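Local structure of AA9 family lytic polysaccharide monooxygenase cel61B (Hypocrea jecorina, 2VTC) at residues A[99-103]-A[104-108]; A[134-137]-A[138-141]; A[90-93]-A[94-97]; A[34-37]-A[38-42]. The protein oxidatively cleaves glycosidic bonds in crystalline and amorphous polysaccharides such as cellulose, as a secreted copper-dependent lytic polysaccharide monooxygenase. All blocks are in the same frame, centred on the assembly; numbering follows the deposited sequence.

Interaction 1. Residues A[99-103]-A[104-108]; sequences FQWGP and GVWPH. With NI (nickel (II) ion), chain E; NAG (2-acetamido-2-deoxy-beta-D-glucopyranose), chain C; NAG (2-acetamido-2-deoxy-beta-D-glucopyranose), chain B.
Between W101 and W106 the chain leaves strand 96-102 through a nearly extended G102 and a cis peptide bond before P103, a bend that brings G104 N to 3.4 Å from G102 C. A side chain on G102 would run into O6 of the chain C N-acetylglucosamine, which lies against this strand end. The same bend presents P103 O to the chain B sugar, whose N2 donates a nearly straight hydrogen bond to it (2.7 Å, N-H...O angle 169°). Inside the bend the two indoles meet by their six-membered rings. The ring centroids of W101 and W106 are 5.5 Å apart and their planes inclined at 56°, so they are neither stacked nor edge-to-face; the nearest atoms are W101 CE3 and W106 CZ3, at 4.3 Å. With CG opposite its backbone N (chi1 -178°), W106 reaches back toward the strand. Each indole is also held at its nitrogen, W101 NE1 bonding to H178 and W106 NE1 to Q151, which should fix the rotation of both rings. Farther along, P107 lies against two flat groups: its CD is 3.3 Å above the plane of the W106 ring, toward the rim, while its CG sits 3.6 Å above the centre of the H108 imidazole. H108, which this proline packs against and which stacks on H184, binds nickel through NE2 at 2.1 Å. H20 and Y195 complete the protein ligands, and Y195 packs edge-to-face on W106. H20 and H108 form the histidine brace of AA9 enzymes, the catalytic copper site, occupied here by nickel.

Interaction 2. Residues A[134-137]-A[138-141]; sequences WVKI and QEAG
K136 carries CG on the far side from its own N (chi1 -174°) and bends at chi3, while E139 places CG between its own N and carbonyl carbon and continues extended; the two chains therefore cross at about a right angle and meet at their charged ends. K136 NZ donates to E139 OE1 at 2.8 Å, a hydrogen-bonded salt bridge. The ammonium approaches from above the carboxylate, 36° out of its plane. The aliphatic part of the lysine also takes part: K136 CD lies 3.5 Å from E139 OE1, and K136 CG rests 3.7 Å from Q138 O. The ammonium of K136, a buried residue, has further acceptors in the carbonyls of P242 and P244, so the charge ties this strand to the C-terminal tail. Shortening K136 to alanine is likely to leave the E139 carboxylate without its cationic mate and the two proline carbonyls without this donor. Residues three apart share a side because the alternation of the strand is interrupted between them. I137 and Q138 both turn the other way, where I137 packs on V117, V163 and F176, and Q138 OE1 bonds to T115 OG1. Their backbones both pair with T115, and the short axes of 134-137 and 138-140 diverge by 55°, the kink expected when one strand carries an extra residue. This is a classic beta bulge, set within strand 133-143 of the mixed sheet.

Interaction 3. Residues A[90-93]-A[94-97]; sequences TAAA and GSNI
A92 O is gripped twice by S95: the hydroxyl OG donates to it at 2.6 Å and the backbone N at 3.0 Å, the latter with an N-H...O angle of 150°. Neither donor lies in the carbonyl plane; N is tilted 29° from it and OG somewhat less. S95 can reach the oxygen with both donors because its OG stands opposite the carbonyl carbon and beside its own N (chi1 -62°), which swings the hydroxyl back over the turn. OG has a further partner in N29 ND2, so the serine links the turn to N29, just after strand 22-28. The backbone bond closes a type II beta turn from A92 to S95, with G94 in the position where the carbonyl before it would collide with any CB: one built there would fall 2.5 Å from A93 O. The turn carries the chain from strand 89-92, paired in parallel with 193-204 in the mixed sheet, into strand 96-102 of the antiparallel sheet, and so crosses from one sheet to the other. A91 CB meets S95 CB at 4.2 Å, and I28 packs on both. G94 O accepts a hydrogen bond from K164 NZ, and the S95 backbone pairs with I165.

Interaction 4. Residues A[34-37]-A[38-42]; sequences QGFI and LDYYY
One face of the Y40 ring is occupied by I37, whose CG1 stands over its centre, 3.5 Å from the ring centroid and only 5° off the normal, a CH-pi contact. At the ring's edge, near its plane, lies F36 CD1. The two aromatics form an offset edge-to-face pair in which the edge of Y40 is turned to the face of F36, with centroids 5.9 Å apart and planes at 77°. I37 reaches its post because chi1 (64°) sets CG1 between its backbone N and carbonyl carbon; I37 CD1 then extends over the rim to lie 3.6 Å from Y40 CE1. These contacts mark the point where the loop after strand 31-34 leads into helix 38-47: Y40 N donates to I37 O at 3.1 Å, from well above the carbonyl plane. At the end of strand 31-34, Q34 CG touches Y40 OH at 3.5 Å, and G35 O approaches Y40 CE2 obliquely. F36 also packs on the helix residues, its CE1 3.7 Å from Y40 CB and its CZ 4.2 Å from Y41 CB, and Y57 meets its ring from the loop beyond. Without the ring, an alanine in place of Y40 is likely to open a gap beside I37 and F36, leaving I37 CG1 without its aromatic face and the phenyl ring without its edge partner. I37 and L38 also touch Q22 of strand 22-28.

In the fold
Along the chain the order is interaction 4, interaction 3, interaction 1, interaction 2. Interactions 3 and 1 sit at the two ends of strand 96-102, their centres about 22 Å apart: interaction 3 brings the chain into the antiparallel sheet, interaction 1 leads it out toward the metal. Interaction 4 follows strand 31-34, an outer strand of that sheet, and its centre lies about 15 Å from that of interaction 1. Interaction 2 belongs to the mixed sheet, which interaction 3 also reaches through strand 89-92; interaction 2 lies across the chain's centre from interaction 4, about 26 Å between centres. Only interaction 1 contributes a metal ligand, while interactions 2 and 3, a bulge and a turn of the sheets, lie away from that site.

Interaction 1. Residues A[99-103]-A[104-108]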
loop_
_atom_site.group_PDB
_atom_site.type_symbol
_atom_site.label_atom_id
_atom_site.label_comp_id
_atom_site.label_asym_id
_atom_site.label_seq_id
_atom_site.Cartn_x
_atom_site.Cartn_y
_atom_site.Cartn_z
ATOM N N PHE A 99 3.069 3.217 -8.837
ATOM C CA PHE A 99 3.991 2.829 -7.780
ATOM C C PHE A 99 5.073 1.955 -8.403
ATOM O O PHE A 99 4.763 0.990 -9.105
ATOM C CB PHE A 99 3.268 2.061 -6.661
ATOM C CG PHE A 99 2.243 2.875 -5.917
ATOM C CD1 PHE A 99 2.634 3.670 -4.839
ATOM C CD2 PHE A 99 0.893 2.826 -6.266
ATOM C CE1 PHE A 99 1.689 4.424 -4.117
ATOM C CE2 PHE A 99 -0.071 3.581 -5.563
ATOM C CZ PHE A 99 0.347 4.379 -4.479
ATOM N N GLN A 100 6.327 2.309 -8.148
ATOM C CA GLN A 100 7.470 1.547 -8.647
ATOM C C GLN A 100 8.119 0.774 -7.513
ATOM O O GLN A 100 8.714 1.346 -6.592
ATOM C CB GLN A 100 8.478 2.472 -9.344
ATOM C CG GLN A 100 9.812 1.799 -9.680
ATOM C CD GLN A 100 9.710 0.814 -10.844
ATOM O OE1 GLN A 100 9.761 -0.413 -10.655
ATOM N NE2 GLN A 100 9.564 1.346 -12.039
ATOM N N TRP A 101 7.995 -0.549 -7.574
ATOM C CA TRP A 101 8.594 -1.417 -6.577
ATOM C C TRP A 101 10.037 -1.779 -6.956
ATOM O O TRP A 101 10.405 -1.775 -8.142
ATOM C CB TRP A 101 7.762 -2.697 -6.410
ATOM C CG TRP A 101 6.419 -2.464 -5.758
ATOM C CD1 TRP A 101 5.297 -1.998 -6.360
ATOM C CD2 TRP A 101 6.084 -2.692 -4.382
ATOM N NE1 TRP A 101 4.269 -1.912 -5.444
ATOM C CE2 TRP A 101 4.722 -2.346 -4.225
ATOM C CE3 TRP A 101 6.799 -3.169 -3.270
ATOM C CZ2 TRP A 101 4.051 -2.441 -2.987
ATOM C CZ3 TRP A 101 6.137 -3.272 -2.027
ATOM C CH2 TRP A 101 4.763 -2.900 -1.907
ATOM N N GLY A 102 10.845 -2.076 -5.948
ATOM C CA GLY A 102 12.256 -2.373 -6.195
ATOM C C GLY A 102 13.022 -2.597 -4.913
ATOM O O GLY A 102 12.414 -2.694 -3.834
ATOM N N PRO A 103 14.368 -2.654 -5.003
ATOM C CA PRO A 103 15.205 -2.442 -6.208
ATOM C C PRO A 103 15.260 -3.634 -7.185
ATOM O O PRO A 103 15.593 -3.450 -8.368
ATOM C CB PRO A 103 16.601 -2.183 -5.627
ATOM C CG PRO A 103 16.613 -2.926 -4.305
ATOM C CD PRO A 103 15.172 -2.957 -3.802
ATOM N N GLY A 104 14.955 -4.829 -6.696
ATOM C CA GLY A 104 14.965 -6.025 -7.548
ATOM C C GLY A 104 13.586 -6.383 -8.078
ATOM O O GLY A 104 12.579 -5.818 -7.659
ATOM N N VAL A 105 13.549 -7.322 -9.024
ATOM C CA VAL A 105 12.289 -7.865 -9.541
ATOM C C VAL A 105 11.435 -8.438 -8.400
ATOM O O VAL A 105 11.947 -9.129 -7.513
ATOM C CB VAL A 105 12.554 -8.942 -10.641
ATOM C CG1 VAL A 105 11.243 -9.452 -11.230
ATOM C CG2 VAL A 105 13.415 -8.338 -11.755
ATOM N N TRP A 106 10.139 -8.122 -8.398
ATOM C CA TRP A 106 9.245 -8.657 -7.367
ATOM C C TRP A 106 9.206 -10.212 -7.367
ATOM O O TRP A 106 8.907 -10.813 -8.404
ATOM C CB TRP A 106 7.835 -8.048 -7.477
ATOM C CG TRP A 106 6.879 -8.514 -6.406
ATOM C CD1 TRP A 106 5.787 -9.318 -6.583
ATOM C CD2 TRP A 106 6.917 -8.198 -5.006
ATOM N NE1 TRP A 106 5.155 -9.535 -5.395
ATOM C CE2 TRP A 106 5.823 -8.861 -4.402
ATOM C CE3 TRP A 106 7.765 -7.414 -4.204
ATOM C CZ2 TRP A 106 5.546 -8.773 -3.023
ATOM C CZ3 TRP A 106 7.493 -7.339 -2.825
ATOM C CH2 TRP A 106 6.400 -8.013 -2.254
ATOM N N PRO A 107 9.554 -10.847 -6.225
ATOM C CA PRO A 107 9.670 -12.327 -6.074
ATOM C C PRO A 107 8.448 -13.270 -6.191
ATOM O O PRO A 107 8.628 -14.476 -6.027
ATOM C CB PRO A 107 10.497 -12.517 -4.812
ATOM C CG PRO A 107 10.233 -11.285 -4.026
ATOM C CD PRO A 107 9.985 -10.158 -4.994
ATOM N N HIS A 108 7.202 -12.797 -6.238
ATOM C CA HIS A 108 6.095 -13.276 -5.387
ATOM C C HIS A 108 4.929 -13.226 -6.390
ATOM O O HIS A 108 4.272 -12.197 -6.532
ATOM C CB HIS A 108 5.755 -12.490 -4.127
ATOM C CG HIS A 108 6.722 -12.705 -3.010
ATOM N ND1 HIS A 108 7.326 -13.922 -2.759
ATOM C CD2 HIS A 108 7.198 -11.845 -2.081
ATOM C CE1 HIS A 108 8.141 -13.796 -1.727
ATOM N NE2 HIS A 108 8.074 -12.549 -1.293
HETATM NI NI NI E . 9.285 -11.461 -0.035
HETATM C C1 NAG C . 12.996 4.164 -8.880
HETATM C C2 NAG C . 14.462 4.489 -9.199
HETATM C C3 NAG C . 15.128 3.399 -10.067
HETATM C C4 NAG C . 14.845 1.974 -9.557
HETATM C C5 NAG C . 13.375 1.840 -9.112
HETATM C C6 NAG C . 13.035 0.502 -8.462
HETATM C C7 NAG C . 15.451 6.720 -9.375
HETATM C C8 NAG C . 15.600 7.950 -10.219
HETATM N N2 NAG C . 14.614 5.785 -9.841
HETATM O O3 NAG C . 16.529 3.631 -10.126
HETATM O O4 NAG C . 15.104 1.009 -10.568
HETATM O O5 NAG C . 12.999 2.899 -8.230
HETATM O O6 NAG C . 13.988 0.113 -7.500
HETATM O O7 NAG C . 16.078 6.604 -8.319
HETATM C C1 NAG B . 16.231 0.179 -10.226
HETATM C C2 NAG B . 16.128 -1.141 -11.000
HETATM C C3 NAG B . 17.414 -1.976 -10.917
HETATM C C4 NAG B . 18.678 -1.132 -11.098
HETATM C C5 NAG B . 18.623 0.097 -10.184
HETATM C C6 NAG B . 19.860 0.983 -10.338
HETATM C C7 NAG B . 13.826 -2.001 -11.183
HETATM C C8 NAG B . 12.830 -2.985 -10.657
HETATM N N2 NAG B . 14.998 -1.944 -10.544
HETATM O O3 NAG B . 17.371 -2.959 -11.928
HETATM O O4 NAG B . 19.835 -1.904 -10.836
HETATM O O5 NAG B . 17.457 0.846 -10.503
HETATM O O6 NAG B . 19.924 1.477 -11.661
HETATM O O7 NAG B . 13.516 -1.288 -12.135
HETATM O O HOH W 1 11.064 -12.495 -0.656
HETATM O O HOH W 2 8.930 -12.173 0.879
#

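Interaction 2. Residues A[134-137]-A[138-141]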
loop_
_atom_site.group_PDB
_atom_site.type_symbol
_atom_site.label_atom_id
_atom_site.label_comp_id
_atom_site.label_asym_id
_atom_site.label_seq_id
_atom_site.Cartn_x
_atom_site.Cartn_y
_atom_site.Cartn_z
ATOM N N TRP A 134 -9.174 4.172 6.621
ATOM C CA TRP A 134 -8.848 3.875 5.243
ATOM C C TRP A 134 -10.045 3.488 4.399
ATOM O O TRP A 134 -10.939 2.785 4.859
ATOM C CB TRP A 134 -7.854 2.701 5.251
ATOM C CG TRP A 134 -6.634 3.067 6.016
ATOM C CD1 TRP A 134 -6.357 2.755 7.327
ATOM C CD2 TRP A 134 -5.525 3.826 5.537
ATOM N NE1 TRP A 134 -5.146 3.290 7.702
ATOM C CE2 TRP A 134 -4.601 3.938 6.619
ATOM C CE3 TRP A 134 -5.225 4.454 4.311
ATOM C CZ2 TRP A 134 -3.395 4.640 6.506
ATOM C CZ3 TRP A 134 -4.010 5.156 4.205
ATOM C CH2 TRP A 134 -3.118 5.237 5.308
ATOM N N VAL A 135 -10.032 3.972 3.156
ATOM C CA VAL A 135 -11.061 3.672 2.178
ATOM C C VAL A 135 -10.422 2.977 0.974
ATOM O O VAL A 135 -9.494 3.499 0.402
ATOM C CB VAL A 135 -11.755 4.991 1.738
ATOM C CG1 VAL A 135 -12.750 4.749 0.634
ATOM C CG2 VAL A 135 -12.457 5.631 2.950
ATOM N N LYS A 136 -10.923 1.790 0.616
ATOM C CA LYS A 136 -10.348 1.049 -0.526
ATOM C C LYS A 136 -10.669 1.740 -1.852
ATOM O O LYS A 136 -11.839 1.994 -2.141
ATOM C CB LYS A 136 -10.885 -0.378 -0.551
ATOM C CG LYS A 136 -10.222 -1.263 -1.631
ATOM C CD LYS A 136 -10.857 -2.649 -1.669
ATOM C CE LYS A 136 -10.195 -3.627 -0.680
ATOM N NZ LYS A 136 -10.966 -4.915 -0.558
ATOM N N ILE A 137 -9.641 2.031 -2.648
ATOM C CA ILE A 137 -9.840 2.669 -3.962
ATOM C C ILE A 137 -9.364 1.821 -5.153
ATOM O O ILE A 137 -9.586 2.192 -6.315
ATOM C CB ILE A 137 -9.203 4.095 -4.028
ATOM C CG1 ILE A 137 -7.677 4.040 -3.820
ATOM C CG2 ILE A 137 -9.906 5.015 -3.014
ATOM C CD1 ILE A 137 -6.919 5.225 -4.368
ATOM N N GLN A 138 -8.720 0.695 -4.860
ATOM C CA GLN A 138 -8.243 -0.234 -5.897
ATOM C C GLN A 138 -8.106 -1.646 -5.321
ATOM O O GLN A 138 -7.652 -1.828 -4.195
ATOM C CB GLN A 138 -6.905 0.266 -6.467
ATOM C CG GLN A 138 -6.211 -0.637 -7.526
ATOM C CD GLN A 138 -5.397 -1.776 -6.902
ATOM O OE1 GLN A 138 -4.746 -1.616 -5.850
ATOM N NE2 GLN A 138 -5.418 -2.940 -7.562
ATOM N N GLU A 139 -8.542 -2.640 -6.089
ATOM C CA GLU A 139 -8.275 -4.036 -5.731
ATOM C C GLU A 139 -8.182 -4.909 -6.986
ATOM O O GLU A 139 -8.902 -4.687 -7.974
ATOM C CB GLU A 139 -9.336 -4.603 -4.770
ATOM C CG GLU A 139 -10.771 -4.629 -5.322
ATOM C CD GLU A 139 -11.791 -5.243 -4.397
ATOM O OE1 GLU A 139 -11.429 -5.670 -3.266
ATOM O OE2 GLU A 139 -12.977 -5.328 -4.814
ATOM N N ALA A 140 -7.281 -5.880 -6.944
ATOM C CA ALA A 140 -7.125 -6.815 -8.070
ATOM C C ALA A 140 -6.702 -8.156 -7.505
ATOM O O ALA A 140 -5.820 -8.236 -6.638
ATOM C CB ALA A 140 -6.108 -6.294 -9.080
ATOM N N GLY A 141 -7.321 -9.227 -8.008
ATOM C CA GLY A 141 -7.071 -10.570 -7.487
ATOM C C GLY A 141 -6.542 -11.512 -8.553
ATOM O O GLY A 141 -5.511 -11.228 -9.171
#

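Interaction 3. Residues A[90-93]-A[94-97]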
loop_
_atom_site.group_PDB
_atom_site.type_symbol
_atom_site.label_atom_id
_atom_site.label_comp_id
_atom_site.label_asym_id
_atom_site.label_seq_id
_atom_site.Cartn_x
_atom_site.Cartn_y
_atom_site.Cartn_z
ATOM N N THR A 90 1.846 15.902 -4.554
ATOM C CA THR A 90 0.536 16.484 -4.870
ATOM C C THR A 90 0.036 16.043 -6.237
ATOM O O THR A 90 0.838 15.762 -7.148
ATOM C CB THR A 90 0.555 18.051 -4.782
ATOM O OG1 THR A 90 -0.783 18.573 -4.891
ATOM C CG2 THR A 90 1.434 18.646 -5.857
ATOM N N ALA A 91 -1.289 15.977 -6.383
ATOM C CA ALA A 91 -1.897 15.393 -7.571
ATOM C C ALA A 91 -3.325 15.875 -7.718
ATOM O O ALA A 91 -4.042 16.030 -6.724
ATOM C CB ALA A 91 -1.876 13.850 -7.480
ATOM N N ALA A 92 -3.739 16.137 -8.952
ATOM C CA ALA A 92 -5.150 16.438 -9.228
ATOM C C ALA A 92 -6.003 15.172 -9.114
ATOM O O ALA A 92 -5.557 14.082 -9.493
ATOM C CB ALA A 92 -5.296 17.064 -10.619
ATOM N N ALA A 93 -7.219 15.304 -8.582
ATOM C CA ALA A 93 -8.146 14.180 -8.551
ATOM C C ALA A 93 -8.301 13.669 -9.975
ATOM O O ALA A 93 -8.363 14.469 -10.921
ATOM C CB ALA A 93 -9.487 14.593 -7.962
ATOM N N GLY A 94 -8.337 12.343 -10.128
ATOM C CA GLY A 94 -8.385 11.697 -11.438
ATOM C C GLY A 94 -7.017 11.343 -11.990
ATOM O O GLY A 94 -6.922 10.642 -13.003
ATOM N N SER A 95 -5.950 11.812 -11.336
ATOM C CA SER A 95 -4.593 11.462 -11.747
ATOM C C SER A 95 -4.287 9.977 -11.519
ATOM O O SER A 95 -4.883 9.329 -10.651
ATOM C CB SER A 95 -3.553 12.309 -11.002
ATOM O OG SER A 95 -3.710 13.688 -11.301
ATOM N N ASN A 96 -3.358 9.446 -12.313
ATOM C CA ASN A 96 -2.850 8.106 -12.097
ATOM C C ASN A 96 -1.529 8.151 -11.349
ATOM O O ASN A 96 -0.610 8.901 -11.712
ATOM C CB ASN A 96 -2.684 7.343 -13.423
ATOM C CG ASN A 96 -4.018 7.035 -14.101
ATOM O OD1 ASN A 96 -4.231 7.389 -15.268
ATOM N ND2 ASN A 96 -4.915 6.382 -13.387
ATOM N N ILE A 97 -1.458 7.362 -10.282
ATOM C CA ILE A 97 -0.210 7.117 -9.590
ATOM C C ILE A 97 0.329 5.816 -10.150
ATOM O O ILE A 97 -0.439 4.875 -10.381
ATOM C CB ILE A 97 -0.422 6.919 -8.054
ATOM C CG1 ILE A 97 -1.252 8.065 -7.460
ATOM C CG2 ILE A 97 0.936 6.720 -7.344
ATOM C CD1 ILE A 97 -1.938 7.698 -6.147
#

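Interaction 4. Residues A[34-37]-A[38-42]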
loop_
_atom_site.group_PDB
_atom_site.type_symbol
_atom_site.label_atom_id
_atom_site.label_comp_id
_atom_site.label_asym_id
_atom_site.label_seq_id
_atom_site.Cartn_x
_atom_site.Cartn_y
_atom_site.Cartn_z
ATOM N N GLN A 34 10.272 11.082 -5.512
ATOM C CA GLN A 34 11.147 10.226 -4.727
ATOM C C GLN A 34 10.397 9.560 -3.565
ATOM O O GLN A 34 9.653 10.229 -2.835
ATOM C CB GLN A 34 12.354 11.028 -4.205
ATOM C CG GLN A 34 13.420 10.203 -3.496
ATOM C CD GLN A 34 13.978 9.100 -4.373
ATOM O OE1 GLN A 34 13.975 7.921 -3.993
ATOM N NE2 GLN A 34 14.422 9.470 -5.564
ATOM N N GLY A 35 10.557 8.243 -3.426
ATOM C CA GLY A 35 9.995 7.504 -2.294
ATOM C C GLY A 35 11.020 7.251 -1.213
ATOM O O GLY A 35 12.186 7.671 -1.339
ATOM N N PHE A 36 10.608 6.575 -0.139
ATOM C CA PHE A 36 11.549 6.217 0.908
ATOM C C PHE A 36 12.342 4.989 0.467
ATOM O O PHE A 36 11.755 3.975 0.049
ATOM C CB PHE A 36 10.856 5.938 2.247
ATOM C CG PHE A 36 11.812 5.642 3.369
ATOM C CD1 PHE A 36 12.422 6.690 4.086
ATOM C CD2 PHE A 36 12.128 4.333 3.714
ATOM C CE1 PHE A 36 13.301 6.413 5.133
ATOM C CE2 PHE A 36 13.014 4.049 4.757
ATOM C CZ PHE A 36 13.613 5.112 5.463
ATOM N N ILE A 37 13.662 5.080 0.560
ATOM C CA ILE A 37 14.531 3.937 0.264
ATOM C C ILE A 37 15.325 3.494 1.489
ATOM O O ILE A 37 15.591 4.277 2.402
ATOM C CB ILE A 37 15.475 4.231 -0.933
ATOM C CG1 ILE A 37 16.437 5.385 -0.594
ATOM C CG2 ILE A 37 14.660 4.519 -2.182
ATOM C CD1 ILE A 37 17.410 5.768 -1.723
ATOM N N LEU A 38 15.720 2.229 1.506
ATOM C CA LEU A 38 16.432 1.671 2.645
ATOM C C LEU A 38 17.739 2.418 3.018
ATOM O O LEU A 38 18.104 2.459 4.198
ATOM C CB LEU A 38 16.716 0.186 2.398
ATOM C CG LEU A 38 17.163 -0.651 3.597
ATOM C CD1 LEU A 38 16.173 -0.584 4.760
ATOM C CD2 LEU A 38 17.394 -2.104 3.128
ATOM N N ASP A 39 18.425 2.986 2.023
ATOM C CA ASP A 39 19.644 3.786 2.257
ATOM C C ASP A 39 19.436 4.933 3.251
ATOM O O ASP A 39 20.326 5.235 4.055
ATOM C CB ASP A 39 20.208 4.335 0.942
ATOM C CG ASP A 39 20.951 3.272 0.138
ATOM O OD1 ASP A 39 21.183 2.165 0.681
ATOM O OD2 ASP A 39 21.293 3.537 -1.038
ATOM N N TYR A 40 18.255 5.543 3.201
ATOM C CA TYR A 40 17.890 6.627 4.119
ATOM C C TYR A 40 17.801 6.179 5.578
ATOM O O TYR A 40 18.083 6.967 6.490
ATOM C CB TYR A 40 16.559 7.251 3.711
ATOM C CG TYR A 40 16.488 7.858 2.324
ATOM C CD1 TYR A 40 17.648 8.152 1.572
ATOM C CD2 TYR A 40 15.252 8.189 1.772
ATOM C CE1 TYR A 40 17.548 8.718 0.299
ATOM C CE2 TYR A 40 15.143 8.742 0.517
ATOM C CZ TYR A 40 16.289 9.018 -0.221
ATOM O OH TYR A 40 16.157 9.572 -1.473
ATOM N N TYR A 41 17.383 4.935 5.817
ATOM C CA TYR A 41 17.359 4.413 7.176
ATOM C C TYR A 41 18.768 4.421 7.754
ATOM O O TYR A 41 18.969 4.756 8.921
ATOM C CB TYR A 41 16.759 2.997 7.257
ATOM C CG TYR A 41 17.026 2.339 8.590
ATOM C CD1 TYR A 41 16.161 2.528 9.665
ATOM C CD2 TYR A 41 18.177 1.562 8.800
ATOM C CE1 TYR A 41 16.411 1.961 10.892
ATOM C CE2 TYR A 41 18.438 0.980 10.043
ATOM C CZ TYR A 41 17.557 1.186 11.082
ATOM O OH TYR A 41 17.776 0.619 12.319
ATOM N N TYR A 42 19.735 4.045 6.922
ATOM C CA TYR A 42 21.129 3.950 7.357
ATOM C C TYR A 42 21.769 5.337 7.469
ATOM O O TYR A 42 22.541 5.579 8.402
ATOM C CB TYR A 42 21.920 2.955 6.485
ATOM C CG TYR A 42 21.518 1.519 6.770
ATOM C CD1 TYR A 42 21.893 0.897 7.961
ATOM C CD2 TYR A 42 20.737 0.789 5.864
ATOM C CE1 TYR A 42 21.506 -0.417 8.255
ATOM C CE2 TYR A 42 20.351 -0.536 6.142
ATOM C CZ TYR A 42 20.734 -1.130 7.336
ATOM O OH TYR A 42 20.372 -2.430 7.638
#